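Local coordinates for UDP-4-amino-4,6-dideoxy-N-acetyl-beta-L-altrosamine transaminase (Helicobacter pylori, PDB 2FNU), which transfers an amino group from L-glutamate to a UDP-linked 4-keto sugar, the second step in making the pseudaminic acid that modifies flagellin, at residues H157-N165 with K278-Y286; P287-K298 with D339-L347. All coordinates share one frame; numbering follows the deposited sequence.

Interaction 1. Residues H157-N165 with K278-Y286; sequences HALGSEYQN and KDKSSNHLY. With PMP (4'-deoxy-4'-aminopyridoxal-5'-phosphate), chain E.
His157 meets His284 edge-to-face beside the cofactor, the ring planes at 61°. Followed outward, His157 CB lies 4.0 Å from CB of His284, and CG makes the nearest side-chain approach to His284, 3.6 Å from CD2, which stands over one face of the His157 ring near its rim. ND1 accepts from Ala131 N. CE1 packs on Leu285 CD1, and NE2, at the tip, reaches O3 of the pyridoxamine phosphate in the plane of the ring, a 2.9 Å hydrogen bond. With CG beside the backbone N (chi1 -64°), the imidazole is held between O3 and Ala131. His284 also touches Lys183, the cofactor-carrying lysine, unattached here, so the contact packs a loop against the cofactor pocket.

Ser282 OG donates to His157 O at 2.6 Å, while Ser282 N donates to Ser161 OG, itself bonded to Gly132 O. In the type II turn from Ala158 to Ser161, Leu159 O touches Ser282 CB. Farther out, Glu162 N bonds to Lys280 O, and the carboxylate of Asp279 takes two successive amides: Gln164 N meets OD2 at 2.8 Å from above its plane, and Asn165 N meets OD1. Water bridges Glu162 OE2 and Lys280 NZ.

The loop between strands 270-272 and 286-290 thus runs from the cofactor site to the hairpin of strands 162-163 and 166-167, with helix 246-264 touching Lys280 and Asn283.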
loop_
_atom_site.group_PDB
_atom_site.type_symbol
_atom_site.label_atom_id
_atom_site.label_comp_id
_atom_site.label_asym_id
_atom_site.label_seq_id
_atom_site.Cartn_x
_atom_site.Cartn_y
_atom_site.Cartn_z
ATOM N N HIS B 157 -16.280 -7.548 2.714
ATOM C CA HIS B 157 -16.632 -8.672 3.591
ATOM C C HIS B 157 -17.060 -9.926 2.850
ATOM O O HIS B 157 -17.274 -10.968 3.490
ATOM C CB HIS B 157 -17.838 -8.311 4.483
ATOM C CG HIS B 157 -17.584 -7.190 5.440
ATOM N ND1 HIS B 157 -18.479 -6.859 6.433
ATOM C CD2 HIS B 157 -16.554 -6.316 5.551
ATOM C CE1 HIS B 157 -18.010 -5.831 7.122
ATOM N NE2 HIS B 157 -16.843 -5.480 6.608
ATOM N N ALA B 158 -17.235 -9.822 1.533
ATOM C CA ALA B 158 -18.169 -10.727 0.860
ATOM C C ALA B 158 -17.604 -11.690 -0.177
ATOM O O ALA B 158 -18.374 -12.215 -0.990
ATOM C CB ALA B 158 -19.326 -9.928 0.227
ATOM N N LEU B 159 -16.296 -11.952 -0.147
ATOM C CA LEU B 159 -15.777 -12.951 -1.089
ATOM C C LEU B 159 -16.433 -14.316 -0.832
ATOM O O LEU B 159 -16.343 -14.884 0.272
ATOM C CB LEU B 159 -14.260 -13.052 -1.015
ATOM C CG LEU B 159 -13.672 -13.974 -2.099
ATOM C CD1 LEU B 159 -13.637 -13.303 -3.453
ATOM C CD2 LEU B 159 -12.289 -14.404 -1.665
ATOM N N GLY B 160 -17.095 -14.829 -1.865
ATOM C CA GLY B 160 -17.802 -16.100 -1.753
ATOM C C GLY B 160 -19.296 -15.952 -1.508
ATOM O O GLY B 160 -20.061 -16.909 -1.672
ATOM N N SER B 161 -19.728 -14.761 -1.095
ATOM C CA SER B 161 -21.161 -14.500 -0.932
ATOM C C SER B 161 -21.880 -14.527 -2.269
ATOM O O SER B 161 -21.266 -14.278 -3.311
ATOM C CB SER B 161 -21.393 -13.142 -0.260
ATOM O OG SER B 161 -20.797 -13.129 1.028
ATOM N N GLU B 162 -23.188 -14.817 -2.207
ATOM C CA GLU B 162 -24.033 -14.941 -3.408
ATOM C C GLU B 162 -25.284 -14.067 -3.354
ATOM O O GLU B 162 -25.765 -13.672 -2.280
ATOM C CB GLU B 162 -24.451 -16.401 -3.606
ATOM C CG GLU B 162 -23.248 -17.294 -3.899
ATOM C CD GLU B 162 -23.599 -18.770 -4.090
ATOM O OE1 GLU B 162 -24.801 -19.144 -4.115
ATOM O OE2 GLU B 162 -22.646 -19.572 -4.194
ATOM N N TYR B 163 -25.816 -13.792 -4.536
ATOM C CA TYR B 163 -27.118 -13.161 -4.681
ATOM C C TYR B 163 -27.789 -13.945 -5.800
ATOM O O TYR B 163 -27.239 -14.069 -6.900
ATOM C CB TYR B 163 -26.944 -11.700 -5.062
ATOM C CG TYR B 163 -28.247 -11.001 -5.391
ATOM C CD1 TYR B 163 -28.695 -10.914 -6.713
ATOM C CD2 TYR B 163 -29.019 -10.416 -4.389
ATOM C CE1 TYR B 163 -29.889 -10.262 -7.030
ATOM C CE2 TYR B 163 -30.232 -9.762 -4.705
ATOM C CZ TYR B 163 -30.639 -9.694 -6.021
ATOM O OH TYR B 163 -31.812 -9.044 -6.354
ATOM N N GLN B 164 -28.960 -14.509 -5.501
ATOM C CA GLN B 164 -29.680 -15.331 -6.474
ATOM C C GLN B 164 -28.751 -16.382 -7.110
ATOM O O GLN B 164 -28.712 -16.571 -8.326
ATOM C CB GLN B 164 -30.417 -14.451 -7.488
ATOM C CG GLN B 164 -31.553 -13.659 -6.825
ATOM C CD GLN B 164 -32.251 -12.692 -7.764
ATOM O OE1 GLN B 164 -31.998 -12.672 -8.976
ATOM N NE2 GLN B 164 -33.138 -11.869 -7.201
ATOM N N ASN B 165 -28.008 -17.076 -6.249
ATOM C CA ASN B 165 -27.133 -18.179 -6.669
ATOM C C ASN B 165 -25.966 -17.784 -7.564
ATOM O O ASN B 165 -25.376 -18.628 -8.239
ATOM C CB ASN B 165 -27.943 -19.311 -7.319
ATOM C CG ASN B 165 -29.044 -19.797 -6.419
ATOM O OD1 ASN B 165 -30.218 -19.542 -6.669
ATOM N ND2 ASN B 165 -28.673 -20.426 -5.318
ATOM N N LYS B 278 -31.020 -15.395 2.802
ATOM C CA LYS B 278 -31.725 -16.034 1.681
ATOM C C LYS B 278 -30.752 -16.542 0.625
ATOM O O LYS B 278 -31.148 -17.259 -0.291
ATOM C CB LYS B 278 -32.723 -15.059 1.055
ATOM C CG LYS B 278 -33.897 -14.749 1.980
ATOM C CD LYS B 278 -34.844 -13.727 1.367
ATOM C CE LYS B 278 -36.031 -13.466 2.289
ATOM N NZ LYS B 278 -36.917 -12.389 1.770
ATOM N N ASP B 279 -29.481 -16.176 0.755
ATOM C CA ASP B 279 -28.443 -16.687 -0.136
ATOM C C ASP B 279 -27.230 -17.027 0.706
ATOM O O ASP B 279 -27.129 -16.608 1.872
ATOM C CB ASP B 279 -28.031 -15.647 -1.186
ATOM C CG ASP B 279 -28.830 -15.763 -2.485
ATOM O OD1 ASP B 279 -28.661 -16.767 -3.246
ATOM O OD2 ASP B 279 -29.588 -14.819 -2.757
ATOM N N LYS B 280 -26.314 -17.790 0.124
ATOM C CA LYS B 280 -25.047 -18.101 0.795
ATOM C C LYS B 280 -24.286 -16.823 1.095
ATOM O O LYS B 280 -24.215 -15.921 0.249
ATOM C CB LYS B 280 -24.174 -18.974 -0.082
ATOM C CG LYS B 280 -24.598 -20.412 -0.192
ATOM C CD LYS B 280 -23.399 -21.205 -0.733
ATOM C CE LYS B 280 -23.765 -22.516 -1.371
ATOM N NZ LYS B 280 -22.506 -23.113 -1.923
ATOM N N SER B 281 -23.739 -16.734 2.310
ATOM C CA SER B 281 -22.924 -15.590 2.729
ATOM C C SER B 281 -21.533 -16.062 3.103
ATOM O O SER B 281 -21.349 -17.202 3.559
ATOM C CB SER B 281 -23.539 -14.903 3.960
ATOM O OG SER B 281 -22.622 -13.995 4.592
ATOM N N SER B 282 -20.557 -15.161 2.939
ATOM C CA SER B 282 -19.190 -15.441 3.362
ATOM C C SER B 282 -19.120 -15.669 4.878
ATOM O O SER B 282 -18.172 -16.269 5.381
ATOM C CB SER B 282 -18.312 -14.244 3.004
ATOM O OG SER B 282 -18.695 -13.123 3.797
ATOM N N ASN B 283 -20.096 -15.146 5.612
ATOM C CA ASN B 283 -20.092 -15.218 7.079
ATOM C C ASN B 283 -18.851 -14.564 7.667
ATOM O O ASN B 283 -18.257 -15.077 8.613
ATOM C CB ASN B 283 -20.182 -16.672 7.581
ATOM C CG ASN B 283 -21.503 -17.326 7.235
ATOM O OD1 ASN B 283 -21.550 -18.406 6.621
ATOM N ND2 ASN B 283 -22.585 -16.676 7.613
ATOM N N HIS B 284 -18.447 -13.426 7.094
ATOM C CA HIS B 284 -17.320 -12.702 7.680
ATOM C C HIS B 284 -17.578 -12.350 9.142
ATOM O O HIS B 284 -16.662 -12.481 9.989
ATOM C CB HIS B 284 -16.963 -11.446 6.869
ATOM C CG HIS B 284 -15.952 -10.591 7.546
ATOM N ND1 HIS B 284 -14.751 -11.092 8.010
ATOM C CD2 HIS B 284 -15.970 -9.281 7.880
ATOM C CE1 HIS B 284 -14.074 -10.122 8.605
ATOM N NE2 HIS B 284 -14.793 -9.015 8.542
ATOM N N LEU B 285 -18.798 -11.872 9.419
ATOM C CA LEU B 285 -19.226 -11.565 10.796
ATOM C C LEU B 285 -20.409 -12.424 11.187
ATOM O O LEU B 285 -21.160 -12.891 10.306
ATOM C CB LEU B 285 -19.653 -10.102 10.957
ATOM C CG LEU B 285 -18.686 -8.999 10.525
ATOM C CD1 LEU B 285 -19.326 -7.594 10.615
ATOM C CD2 LEU B 285 -17.419 -9.043 11.366
ATOM N N TYR B 286 -20.593 -12.592 12.496
ATOM C CA TYR B 286 -21.834 -13.163 13.030
ATOM C C TYR B 286 -22.449 -12.085 13.931
ATOM O O TYR B 286 -22.098 -11.995 15.113
ATOM C CB TYR B 286 -21.565 -14.437 13.853
ATOM C CG TYR B 286 -22.843 -15.088 14.307
ATOM C CD1 TYR B 286 -23.479 -16.041 13.506
ATOM C CD2 TYR B 286 -23.448 -14.708 15.510
ATOM C CE1 TYR B 286 -24.685 -16.646 13.915
ATOM C CE2 TYR B 286 -24.647 -15.289 15.906
ATOM C CZ TYR B 286 -25.250 -16.251 15.110
ATOM O OH TYR B 286 -26.437 -16.838 15.501
HETATM N N1 PMP E . -14.419 -1.617 3.534
HETATM C C2 PMP E . -14.936 -2.410 4.525
HETATM C C2A PMP E . -16.419 -2.696 4.524
HETATM C C3 PMP E . -14.076 -2.939 5.498
HETATM O O3 PMP E . -14.562 -3.759 6.476
HETATM C C4 PMP E . -12.693 -2.639 5.475
HETATM C C4A PMP E . -11.756 -3.123 6.560
HETATM N N4A PMP E . -12.400 -3.204 7.853
HETATM C C5 PMP E . -12.188 -1.878 4.415
HETATM C C6 PMP E . -13.065 -1.431 3.428
HETATM C C5A PMP E . -10.710 -1.551 4.297
HETATM O O4P PMP E . -10.062 -2.728 3.851
HETATM P P PMP E . -8.479 -2.918 4.110
HETATM O O1P PMP E . -8.335 -3.246 5.577
HETATM O O2P PMP E . -8.095 -4.099 3.270
HETATM O O3P PMP E . -7.754 -1.667 3.694
HETATM O O HOH W 1 -25.486 -12.925 0.335
HETATM O O HOH W 2 -26.963 -18.758 -2.468
HETATM O O HOH W 3 -22.610 -22.031 -4.488
#

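Interaction 2. Residues P287-K298 with D339-L347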
loop_
_atom_site.group_PDB
_atom_site.type_symbol
_atom_site.label_atom_id
_atom_site.label_comp_id
_atom_site.label_asym_id
_atom_site.label_seq_id
_atom_site.Cartn_x
_atom_site.Cartn_y
_atom_site.Cartn_z
ATOM N N PRO B 287 -23.294 -11.208 13.361
ATOM C CA PRO B 287 -23.917 -10.132 14.143
ATOM C C PRO B 287 -25.130 -10.584 14.933
ATOM O O PRO B 287 -25.959 -11.361 14.434
ATOM C CB PRO B 287 -24.385 -9.120 13.070
ATOM C CG PRO B 287 -23.752 -9.589 11.772
ATOM C CD PRO B 287 -23.606 -11.089 11.925
ATOM N N ILE B 288 -25.230 -10.069 16.157
ATOM C CA ILE B 288 -26.484 -10.172 16.899
ATOM C C ILE B 288 -26.965 -8.756 17.211
ATOM O O ILE B 288 -26.136 -7.840 17.377
ATOM C CB ILE B 288 -26.336 -10.995 18.215
ATOM C CG1 ILE B 288 -25.367 -10.297 19.188
ATOM C CG2 ILE B 288 -25.924 -12.438 17.909
ATOM C CD1 ILE B 288 -25.268 -10.984 20.577
ATOM N N LEU B 289 -28.284 -8.575 17.290
ATOM C CA LEU B 289 -28.870 -7.267 17.608
ATOM C C LEU B 289 -29.600 -7.323 18.949
ATOM O O LEU B 289 -30.612 -8.021 19.078
ATOM C CB LEU B 289 -29.849 -6.802 16.513
ATOM C CG LEU B 289 -29.284 -6.653 15.103
ATOM C CD1 LEU B 289 -30.420 -6.327 14.144
ATOM C CD2 LEU B 289 -28.224 -5.571 15.103
ATOM N N MET B 290 -29.085 -6.599 19.945
ATOM C CA MET B 290 -29.674 -6.597 21.295
ATOM C C MET B 290 -31.044 -5.969 21.328
ATOM O O MET B 290 -31.319 -5.025 20.592
ATOM C CB MET B 290 -28.826 -5.748 22.254
ATOM C CG MET B 290 -27.381 -6.115 22.373
ATOM S SD MET B 290 -26.619 -5.231 23.761
ATOM C CE MET B 290 -27.006 -3.506 23.504
ATOM N N HIS B 291 -31.886 -6.449 22.242
ATOM C CA HIS B 291 -33.127 -5.746 22.565
ATOM C C HIS B 291 -32.793 -4.335 23.041
ATOM O O HIS B 291 -31.771 -4.115 23.702
ATOM C CB HIS B 291 -33.863 -6.517 23.661
ATOM C CG HIS B 291 -35.223 -5.974 23.989
ATOM N ND1 HIS B 291 -36.387 -6.649 23.690
ATOM C CD2 HIS B 291 -35.603 -4.825 24.600
ATOM C CE1 HIS B 291 -37.424 -5.939 24.099
ATOM N NE2 HIS B 291 -36.976 -4.826 24.651
ATOM N N GLN B 292 -33.650 -3.378 22.699
ATOM C CA GLN B 292 -33.464 -1.975 23.077
ATOM C C GLN B 292 -33.257 -1.743 24.578
ATOM O O GLN B 292 -32.635 -0.752 24.966
ATOM C CB GLN B 292 -34.638 -1.134 22.573
ATOM N N LYS B 293 -33.770 -2.649 25.414
ATOM C CA LYS B 293 -33.624 -2.500 26.870
ATOM C C LYS B 293 -32.153 -2.513 27.320
ATOM O O LYS B 293 -31.832 -1.995 28.383
ATOM C CB LYS B 293 -34.467 -3.540 27.641
ATOM C CG LYS B 293 -33.880 -4.958 27.693
ATOM C CD LYS B 293 -34.771 -5.946 28.471
ATOM C CE LYS B 293 -35.948 -6.434 27.623
ATOM N NZ LYS B 293 -36.790 -7.471 28.290
ATOM N N PHE B 294 -31.271 -3.095 26.499
ATOM C CA PHE B 294 -29.843 -3.201 26.824
ATOM C C PHE B 294 -28.967 -2.072 26.254
ATOM O O PHE B 294 -27.764 -2.013 26.538
ATOM C CB PHE B 294 -29.299 -4.557 26.346
ATOM C CG PHE B 294 -29.992 -5.740 26.956
ATOM C CD1 PHE B 294 -29.819 -6.049 28.308
ATOM C CD2 PHE B 294 -30.818 -6.554 26.184
ATOM C CE1 PHE B 294 -30.454 -7.161 28.877
ATOM C CE2 PHE B 294 -31.464 -7.666 26.753
ATOM C CZ PHE B 294 -31.284 -7.962 28.103
ATOM N N PHE B 295 -29.554 -1.176 25.462
ATOM C CA PHE B 295 -28.767 -0.120 24.814
ATOM C C PHE B 295 -27.958 0.686 25.826
ATOM O O PHE B 295 -26.782 0.941 25.614
ATOM C CB PHE B 295 -29.647 0.834 23.997
ATOM C CG PHE B 295 -30.162 0.263 22.688
ATOM C CD1 PHE B 295 -30.832 1.104 21.799
ATOM C CD2 PHE B 295 -29.991 -1.082 22.340
ATOM C CE1 PHE B 295 -31.334 0.620 20.592
ATOM C CE2 PHE B 295 -30.491 -1.575 21.133
ATOM C CZ PHE B 295 -31.171 -0.728 20.270
ATOM N N THR B 296 -28.589 1.064 26.939
ATOM C CA THR B 296 -27.924 1.922 27.933
ATOM C C THR B 296 -26.815 1.219 28.701
ATOM O O THR B 296 -25.938 1.882 29.260
ATOM C CB THR B 296 -28.932 2.544 28.945
ATOM O OG1 THR B 296 -29.697 1.500 29.562
ATOM C CG2 THR B 296 -29.863 3.517 28.230
ATOM N N CYS B 297 -26.840 -0.112 28.745
ATOM C CA CYS B 297 -25.753 -0.826 29.422
ATOM C C CYS B 297 -24.827 -1.598 28.473
ATOM O O CYS B 297 -24.148 -2.543 28.889
ATOM C CB CYS B 297 -26.291 -1.727 30.542
ATOM S SG CYS B 297 -27.471 -2.955 30.013
ATOM N N LYS B 298 -24.781 -1.165 27.214
ATOM C CA LYS B 298 -23.947 -1.840 26.204
ATOM C C LYS B 298 -22.461 -1.953 26.553
ATOM O O LYS B 298 -21.869 -3.019 26.403
ATOM C CB LYS B 298 -24.092 -1.201 24.836
ATOM C CG LYS B 298 -23.369 -2.038 23.777
ATOM C CD LYS B 298 -23.766 -1.640 22.419
ATOM C CE LYS B 298 -23.291 -2.651 21.368
ATOM N NZ LYS B 298 -23.554 -2.029 20.052
ATOM N N ASP B 339 -29.848 3.151 15.734
ATOM C CA ASP B 339 -30.433 1.970 16.390
ATOM C C ASP B 339 -29.607 0.724 16.085
ATOM O O ASP B 339 -29.351 -0.074 16.988
ATOM C CB ASP B 339 -31.891 1.720 15.966
ATOM C CG ASP B 339 -32.872 2.769 16.507
ATOM O OD1 ASP B 339 -32.516 3.572 17.394
ATOM O OD2 ASP B 339 -34.005 2.784 15.998
ATOM N N PHE B 340 -29.184 0.562 14.822
ATOM C CA PHE B 340 -28.384 -0.607 14.468
ATOM C C PHE B 340 -27.059 -0.629 15.242
ATOM O O PHE B 340 -26.665 -1.647 15.820
ATOM C CB PHE B 340 -28.109 -0.640 12.959
ATOM C CG PHE B 340 -27.416 -1.896 12.516
ATOM C CD1 PHE B 340 -28.149 -3.020 12.167
ATOM C CD2 PHE B 340 -26.019 -1.957 12.469
ATOM C CE1 PHE B 340 -27.482 -4.198 11.777
ATOM C CE2 PHE B 340 -25.355 -3.118 12.078
ATOM C CZ PHE B 340 -26.093 -4.237 11.735
ATOM N N TYR B 341 -26.357 0.499 15.236
ATOM C CA TYR B 341 -25.093 0.601 15.979
ATOM C C TYR B 341 -25.280 0.294 17.465
ATOM O O TYR B 341 -24.485 -0.428 18.061
ATOM C CB TYR B 341 -24.539 2.006 15.793
ATOM C CG TYR B 341 -23.344 2.388 16.629
ATOM C CD1 TYR B 341 -22.181 1.622 16.629
ATOM C CD2 TYR B 341 -23.357 3.570 17.371
ATOM C CE1 TYR B 341 -21.056 2.012 17.389
ATOM C CE2 TYR B 341 -22.242 3.974 18.123
ATOM C CZ TYR B 341 -21.110 3.191 18.129
ATOM O OH TYR B 341 -20.010 3.604 18.846
ATOM N N HIS B 342 -26.333 0.835 18.065
ATOM C CA HIS B 342 -26.553 0.599 19.486
ATOM C C HIS B 342 -26.824 -0.872 19.746
ATOM O O HIS B 342 -26.369 -1.420 20.742
ATOM C CB HIS B 342 -27.685 1.477 20.015
ATOM C CG HIS B 342 -27.368 2.934 19.950
ATOM N ND1 HIS B 342 -28.341 3.904 19.849
ATOM C CD2 HIS B 342 -26.183 3.588 19.966
ATOM C CE1 HIS B 342 -27.770 5.094 19.805
ATOM N NE2 HIS B 342 -26.464 4.932 19.873
ATOM N N ALA B 343 -27.515 -1.518 18.812
ATOM C CA ALA B 343 -27.943 -2.910 19.009
ATOM C C ALA B 343 -26.859 -3.948 18.706
ATOM O O ALA B 343 -26.857 -5.048 19.274
ATOM C CB ALA B 343 -29.180 -3.207 18.166
ATOM N N GLU B 344 -25.930 -3.624 17.807
ATOM C CA GLU B 344 -25.114 -4.691 17.211
ATOM C C GLU B 344 -23.882 -5.112 18.012
ATOM O O GLU B 344 -23.141 -4.278 18.547
ATOM C CB GLU B 344 -24.669 -4.273 15.799
ATOM C CG GLU B 344 -24.191 -5.441 14.906
ATOM C CD GLU B 344 -22.716 -5.828 15.088
ATOM O OE1 GLU B 344 -21.910 -5.015 15.613
ATOM O OE2 GLU B 344 -22.373 -6.974 14.676
ATOM N N ILE B 345 -23.662 -6.425 18.043
ATOM C CA ILE B 345 -22.437 -7.025 18.589
ATOM C C ILE B 345 -22.020 -8.123 17.633
ATOM O O ILE B 345 -22.857 -8.937 17.235
ATOM C CB ILE B 345 -22.649 -7.646 19.984
ATOM C CG1 ILE B 345 -23.134 -6.574 20.969
ATOM C CG2 ILE B 345 -21.352 -8.270 20.476
ATOM C CD1 ILE B 345 -23.461 -7.135 22.373
ATOM N N SER B 346 -20.737 -8.128 17.254
ATOM C CA SER B 346 -20.178 -9.183 16.409
ATOM C C SER B 346 -19.478 -10.219 17.260
ATOM O O SER B 346 -18.544 -9.898 17.988
ATOM C CB SER B 346 -19.188 -8.601 15.406
ATOM O OG SER B 346 -19.877 -7.672 14.565
ATOM N N LEU B 347 -19.938 -11.463 17.156
ATOM C CA LEU B 347 -19.372 -12.554 17.956
ATOM C C LEU B 347 -18.276 -13.312 17.225
ATOM O O LEU B 347 -18.240 -13.325 15.982
ATOM C CB LEU B 347 -20.483 -13.536 18.342
ATOM C CG LEU B 347 -21.647 -12.952 19.150
ATOM C CD1 LEU B 347 -22.657 -14.070 19.429
ATOM C CD2 LEU B 347 -21.182 -12.345 20.471
#
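Strand 287-290 runs antiparallel to strand 344-347, the short axes at 147°, with Ile288 and Ile345 as the hydrogen-bonded pair and Pro287-Ser346 and Leu289-Glu344 as the flanking non-hydrogen-bonded pairs. Ile288 N reaches Ile345 O at 2.8 Å, the return bond comes from Ile345 N to Ile288 O, and just past the last bridged pair Met290 N bonds to the carbonyl of Ala343, the last residue of the helix.

Ile288 and Ile345 share one face of the sheet. CG1 of Ile288, set between the backbone N and the carbonyl carbon (chi1 63°), lies 3.9 Å from Ile345 CB, while its CG2 branch meets Leu347 CD1. Met290 extends this patch, SD against Ile345 CD1. On the other face, Leu289 CD2 presses on CE1 of the Phe340 ring at 3.7 Å, and Glu344 bends at chi2 to bring OE2 over Pro287 CB; that oxygen accepts from Ser346 OG through its syn lone pair.

The Phe295 ring is sandwiched: Gln292 CA covers one face and His342 CB the other, the latter a CH-pi contact 3.7 Å from the ring centroid. Its CE2 touches Ala343 CB. Lys298 stretches its extended chain to the C-terminal end of helix 335-343, probably the partly negative end of its dipole, where NZ donates to Glu344 O at 2.7 Å and weakly to His342 O.

This is a helix-to-strand junction, helix 335-343 leading directly into edge strand 344-347, and it sets Glu344 and Ser346 against His315. Strand 286-290 is the middle of a three-stranded antiparallel sheet, between 270-272 and 344-347. Helix 355-370 packs on Met290, Ile345 and Leu347, and helix 246-264 covers Leu347.

The two contacts follow each other along the chain: 278-286 runs straight into strand 287-290, and the junction is tied to strand 344-347 by a probable hydrogen bond from Leu347 N to Tyr286 O and by Leu285 CD1 packing near Ser346 OG. Both are mostly buried. Interaction 1 grades from the cofactor pocket to an exposed end bridged by water, and its two loop-rich segments are joined largely by polar bonds. Interaction 2 lies farther from the chain's centre, where a regular strand ladder and apolar or aromatic packing do the work. Through Ser346, hydrogen-bonded to the substrate-binding His315, interaction 2 touches the second shell of the same active site.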